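PDB 3COL: putative transcription regulator from Lactobacillus plantarum WCFS1, which probably binds DNA through an N-terminal helix-turn-helix domain of the TetR family and so regulates transcription, working as a dimer of largely helical subunits. Local coordinates for residues T34-R39 and S45-Y50; D17-I22 and A29-T34. All blocks are in the same frame, centred on the assembly; numbering follows the deposited sequence.

Both contacts lie in the N-terminal TetR-family DNA-binding domain and illustrate how a small three-helix unit is closed by a few aliphatic side chains. They share helix 33-40 and Thr34, and their centres are 10 Å apart. Contact 2 (17-22 with 29-34) brings helix 11-26 against the chain leading into helix 33-40; contact 1 (34-39 with 45-50) then folds helix 44-48 against that same helix. Each has a buried aliphatic centre, but contact 2 also sets a methyl against backbone peptide atoms, whereas contact 1 is apolar packing centred on one valine, with polar residues around it. A hydrogen bond from Lys35 NZ to Gly30 O ties the two together.

Contact 1. Residues T34-R39 and S45-Y50; sequences TKVAKR and SNVYLY
Val47 faces Ala37 and Val36 across the interface between the two helices of the helix-turn-helix, and one of its branches, CG2, makes the contact with the alanine. This methyl sits 3.8 Å from Ala37 CB and 3.9 Å from Ala37 CA, so that it rests against the helix backbone as well as the small side chain. The small alanine side chain allows a close approach of the backbones, the CA atoms of Ala37 and Val47 being 6.4 Å apart. With CG1 of Val47 anti to the backbone N (chi1 172°), CG2 lies beside that N and is the branch presented to Ala37. The contact of Val36 with Val47 is looser: both branches of Val47 stand about equally far from Val36 CG1, CG2 at 4.3 Å. Leu57 of helix 54-67 touches both valines, and Val36 also meets Ile15 and Val19 of helix 11-26, which makes this pair of helices one side of the three-helix core.

Away from that apolar patch the character changes. Thr34 and Ser45 are exposed, and Thr34 OG1 makes a weak hydrogen bond to Gln44 OE1 at the start of helix 44-48. Lys35, on another face of its helix, pairs with Glu26 in a salt bridge. In TetR relatives the helix corresponding to 44-48 enters the major groove of DNA, and its exposed residues probably do so here. No hydrogen bond or salt bridge links the two segments, which implies that between them the contact rests on van der Waals packing; across the helix pair the weak Thr34-Gln44 bond adds a polar link, consistent with an outer surface available for DNA.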
loop_
_atom_site.group_PDB
_atom_site.type_symbol
_atom_site.label_atom_id
_atom_site.label_comp_id
_atom_site.label_asym_id
_atom_site.label_seq_id
_atom_site.Cartn_x
_atom_site.Cartn_y
_atom_site.Cartn_z
ATOM N N THR A 34 23.164 -16.939 -1.139
ATOM C CA THR A 34 24.030 -17.154 0.030
ATOM C C THR A 34 23.260 -16.963 1.341
ATOM O O THR A 34 23.296 -17.830 2.227
ATOM C CB THR A 34 25.250 -16.214 0.015
ATOM O OG1 THR A 34 26.104 -16.590 -1.079
ATOM C CG2 THR A 34 26.022 -16.343 1.285
ATOM N N LYS A 35 22.582 -15.821 1.451
ATOM C CA LYS A 35 21.790 -15.490 2.635
ATOM C C LYS A 35 20.677 -16.537 2.846
ATOM O O LYS A 35 20.408 -16.973 3.983
ATOM C CB LYS A 35 21.204 -14.087 2.458
ATOM C CG LYS A 35 21.110 -13.266 3.729
ATOM C CD LYS A 35 20.398 -11.925 3.466
ATOM C CE LYS A 35 21.401 -10.842 3.066
ATOM N NZ LYS A 35 20.709 -9.511 2.961
ATOM N N VAL A 36 20.035 -16.956 1.765
ATOM C CA VAL A 36 18.941 -17.939 1.859
ATOM C C VAL A 36 19.489 -19.259 2.391
ATOM O O VAL A 36 18.924 -19.853 3.310
ATOM C CB VAL A 36 18.182 -18.103 0.474
ATOM C CG1 VAL A 36 17.374 -19.429 0.384
ATOM C CG2 VAL A 36 17.295 -16.919 0.234
ATOM N N ALA A 37 20.614 -19.698 1.835
ATOM C CA ALA A 37 21.249 -20.937 2.228
ATOM C C ALA A 37 21.650 -20.926 3.703
ATOM O O ALA A 37 21.471 -21.926 4.382
ATOM C CB ALA A 37 22.458 -21.226 1.333
ATOM N N LYS A 38 22.200 -19.803 4.184
ATOM C CA LYS A 38 22.590 -19.655 5.585
ATOM C C LYS A 38 21.378 -19.758 6.529
ATOM O O LYS A 38 21.427 -20.439 7.546
ATOM C CB LYS A 38 23.355 -18.333 5.800
ATOM N N ARG A 39 20.274 -19.120 6.153
ATOM C CA ARG A 39 19.035 -19.224 6.910
ATOM C C ARG A 39 18.458 -20.650 7.008
ATOM O O ARG A 39 18.015 -21.072 8.082
ATOM C CB ARG A 39 17.979 -18.287 6.330
ATOM C CG ARG A 39 18.050 -16.887 6.894
ATOM C CD ARG A 39 16.983 -16.016 6.251
ATOM N NE ARG A 39 16.930 -14.693 6.871
ATOM C CZ ARG A 39 16.184 -14.374 7.923
ATOM N NH1 ARG A 39 15.413 -15.281 8.523
ATOM N NH2 ARG A 39 16.221 -13.131 8.371
ATOM N N SER A 45 24.787 -24.768 -3.241
ATOM C CA SER A 45 24.578 -25.783 -4.263
ATOM C C SER A 45 23.221 -26.459 -4.096
ATOM O O SER A 45 22.580 -26.779 -5.092
ATOM C CB SER A 45 25.692 -26.837 -4.213
ATOM O OG SER A 45 25.583 -27.694 -3.082
ATOM N N ASN A 46 22.808 -26.673 -2.839
ATOM C CA ASN A 46 21.504 -27.245 -2.546
ATOM C C ASN A 46 20.382 -26.298 -2.997
ATOM O O ASN A 46 19.327 -26.741 -3.470
ATOM C CB ASN A 46 21.362 -27.541 -1.044
ATOM C CG ASN A 46 20.433 -28.751 -0.747
ATOM O OD1 ASN A 46 20.485 -29.335 0.342
ATOM N ND2 ASN A 46 19.588 -29.116 -1.708
ATOM N N VAL A 47 20.622 -24.999 -2.842
ATOM C CA VAL A 47 19.627 -23.987 -3.193
ATOM C C VAL A 47 19.557 -23.926 -4.714
ATOM O O VAL A 47 18.474 -23.807 -5.300
ATOM C CB VAL A 47 19.930 -22.582 -2.535
ATOM C CG1 VAL A 47 18.984 -21.490 -3.068
ATOM C CG2 VAL A 47 19.832 -22.644 -0.999
ATOM N N TYR A 48 20.705 -24.057 -5.367
ATOM C CA TYR A 48 20.724 -23.952 -6.818
ATOM C C TYR A 48 20.056 -25.133 -7.543
ATOM O O TYR A 48 19.800 -25.065 -8.760
ATOM C CB TYR A 48 22.140 -23.745 -7.310
ATOM C CG TYR A 48 22.678 -22.338 -7.108
ATOM C CD1 TYR A 48 22.037 -21.219 -7.664
ATOM C CD2 TYR A 48 23.840 -22.135 -6.382
ATOM C CE1 TYR A 48 22.548 -19.941 -7.489
ATOM C CE2 TYR A 48 24.376 -20.853 -6.215
ATOM C CZ TYR A 48 23.735 -19.773 -6.775
ATOM O OH TYR A 48 24.285 -18.531 -6.567
ATOM N N LEU A 49 19.749 -26.207 -6.821
ATOM C CA LEU A 49 19.035 -27.333 -7.468
ATOM C C LEU A 49 17.592 -26.970 -7.764
ATOM O O LEU A 49 16.958 -27.567 -8.634
ATOM C CB LEU A 49 19.030 -28.582 -6.580
ATOM C CG LEU A 49 20.324 -29.329 -6.323
ATOM C CD1 LEU A 49 20.050 -30.408 -5.261
ATOM C CD2 LEU A 49 20.898 -29.939 -7.602
ATOM N N TYR A 50 17.085 -26.002 -7.007
ATOM C CA TYR A 50 15.670 -25.655 -7.008
ATOM C C TYR A 50 15.407 -24.297 -7.648
ATOM O O TYR A 50 14.330 -24.094 -8.231
ATOM C CB TYR A 50 15.135 -25.678 -5.600
#

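Contact 2. Residues D17-I22 and A29-T34; sequences DAVAAI and AGVSTT
Ile22 and Val31 meet methyl to methyl where the first helix of this TetR-type helix-turn-helix domain packs on the connection into its second, CG2 of Ile22 lying 3.8 Å from CG2 of Val31. The isoleucine points toward the connection, and its CA is 6.1 Å from that of Val31. CG2 is anti to the backbone N (chi1 -66°, measured to CG1), a setting that carries this methyl onto the peptide between Gly30 and Val31. There it touches Gly30 C and O, each at 3.5 Å, and Val31 N at 3.6 Å, so one methyl lies against the C, O and N of a single peptide group.

Val19, one helical turn earlier, approaches differently. Its side chain crosses that of Val31 at about a right angle, with CG1 reaching Val31 CG2 at 4.0 Å. The same Val31 methyl therefore serves both residues of helix 11-26. Val31 has CG1 anti to its own N (chi1 174°), which places CG2 beside that N and facing the helix. Beyond the pair, Val19 also packs on Leu57 and Val61 of helix 54-67, which carries the apolar layer on into the rest of the domain.

Polar groups of the connection are bonded outside the two segments. Gly30 O, though brushed by the Ile22 methyl, has its polar partner in Lys35. At the N-cap of helix 33-40 the CB of Ser32 points away from 17-22, and its OG accepts a hydrogen bond from the backbone N of Lys35.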
loop_
_atom_site.group_PDB
_atom_site.type_symbol
_atom_site.label_atom_id
_atom_site.label_comp_id
_atom_site.label_asym_id
_atom_site.label_seq_id
_atom_site.Cartn_x
_atom_site.Cartn_y
_atom_site.Cartn_z
ATOM N N ASP A 17 10.231 -20.020 2.604
ATOM C CA ASP A 17 10.048 -19.376 3.913
ATOM C C ASP A 17 11.218 -18.460 4.236
ATOM O O ASP A 17 11.017 -17.347 4.721
ATOM C CB ASP A 17 9.878 -20.409 5.014
ATOM C CG ASP A 17 8.526 -21.068 4.985
ATOM O OD1 ASP A 17 7.638 -20.622 4.202
ATOM O OD2 ASP A 17 8.338 -22.017 5.769
ATOM N N ALA A 18 12.433 -18.927 3.965
ATOM C CA ALA A 18 13.645 -18.097 4.155
ATOM C C ALA A 18 13.655 -16.797 3.299
ATOM O O ALA A 18 13.939 -15.720 3.806
ATOM C CB ALA A 18 14.865 -18.915 3.859
ATOM N N VAL A 19 13.338 -16.911 2.005
ATOM C CA VAL A 19 13.193 -15.741 1.109
ATOM C C VAL A 19 12.160 -14.771 1.673
ATOM O O VAL A 19 12.390 -13.569 1.681
ATOM C CB VAL A 19 12.788 -16.167 -0.350
ATOM C CG1 VAL A 19 12.505 -14.948 -1.270
ATOM C CG2 VAL A 19 13.879 -17.063 -0.977
ATOM N N ALA A 20 11.016 -15.289 2.133
ATOM C CA ALA A 20 9.933 -14.449 2.588
ATOM C C ALA A 20 10.343 -13.650 3.840
ATOM O O ALA A 20 10.012 -12.458 3.960
ATOM C CB ALA A 20 8.671 -15.283 2.818
ATOM N N ALA A 21 11.077 -14.300 4.750
ATOM C CA ALA A 21 11.632 -13.635 5.941
ATOM C C ALA A 21 12.598 -12.512 5.608
ATOM O O ALA A 21 12.549 -11.450 6.201
ATOM C CB ALA A 21 12.311 -14.666 6.886
ATOM N N ILE A 22 13.510 -12.769 4.681
ATOM C CA ILE A 22 14.460 -11.747 4.211
ATOM C C ILE A 22 13.727 -10.545 3.587
ATOM O O ILE A 22 14.019 -9.375 3.901
ATOM C CB ILE A 22 15.480 -12.351 3.185
ATOM C CG1 ILE A 22 16.384 -13.386 3.868
ATOM C CG2 ILE A 22 16.316 -11.233 2.529
ATOM C CD1 ILE A 22 17.153 -14.290 2.866
ATOM N N ALA A 29 15.495 -6.582 -2.394
ATOM C CA ALA A 29 16.915 -6.329 -2.656
ATOM C C ALA A 29 17.849 -7.083 -1.691
ATOM O O ALA A 29 18.987 -7.382 -2.041
ATOM C CB ALA A 29 17.196 -4.829 -2.650
ATOM N N GLY A 30 17.359 -7.417 -0.500
ATOM C CA GLY A 30 18.164 -8.147 0.471
ATOM C C GLY A 30 18.312 -9.636 0.172
ATOM O O GLY A 30 19.153 -10.296 0.762
ATOM N N VAL A 31 17.497 -10.180 -0.727
ATOM C CA VAL A 31 17.563 -11.612 -1.048
ATOM C C VAL A 31 18.859 -11.985 -1.823
ATOM O O VAL A 31 19.225 -11.304 -2.784
ATOM C CB VAL A 31 16.298 -12.069 -1.831
ATOM C CG1 VAL A 31 16.402 -13.526 -2.298
ATOM C CG2 VAL A 31 15.014 -11.872 -0.977
ATOM N N SER A 32 19.551 -13.040 -1.378
ATOM C CA SER A 32 20.651 -13.634 -2.132
ATOM C C SER A 32 20.634 -15.133 -1.876
ATOM O O SER A 32 20.127 -15.582 -0.853
ATOM C CB SER A 32 21.989 -13.016 -1.730
ATOM O OG SER A 32 22.470 -13.555 -0.503
ATOM N N THR A 33 21.139 -15.912 -2.809
ATOM C CA THR A 33 21.251 -17.366 -2.612
ATOM C C THR A 33 22.083 -17.685 -1.349
ATOM O O THR A 33 21.725 -18.579 -0.564
ATOM C CB THR A 33 21.851 -18.035 -3.864
ATOM O OG1 THR A 33 20.996 -17.742 -4.990
ATOM C CG2 THR A 33 21.972 -19.573 -3.691
ATOM N N THR A 34 23.164 -16.939 -1.139
ATOM C CA THR A 34 24.030 -17.154 0.030
ATOM C C THR A 34 23.260 -16.963 1.341
ATOM O O THR A 34 23.296 -17.830 2.227
ATOM C CB THR A 34 25.250 -16.214 0.015
ATOM O OG1 THR A 34 26.104 -16.590 -1.079
ATOM C CG2 THR A 34 26.022 -16.343 1.285
#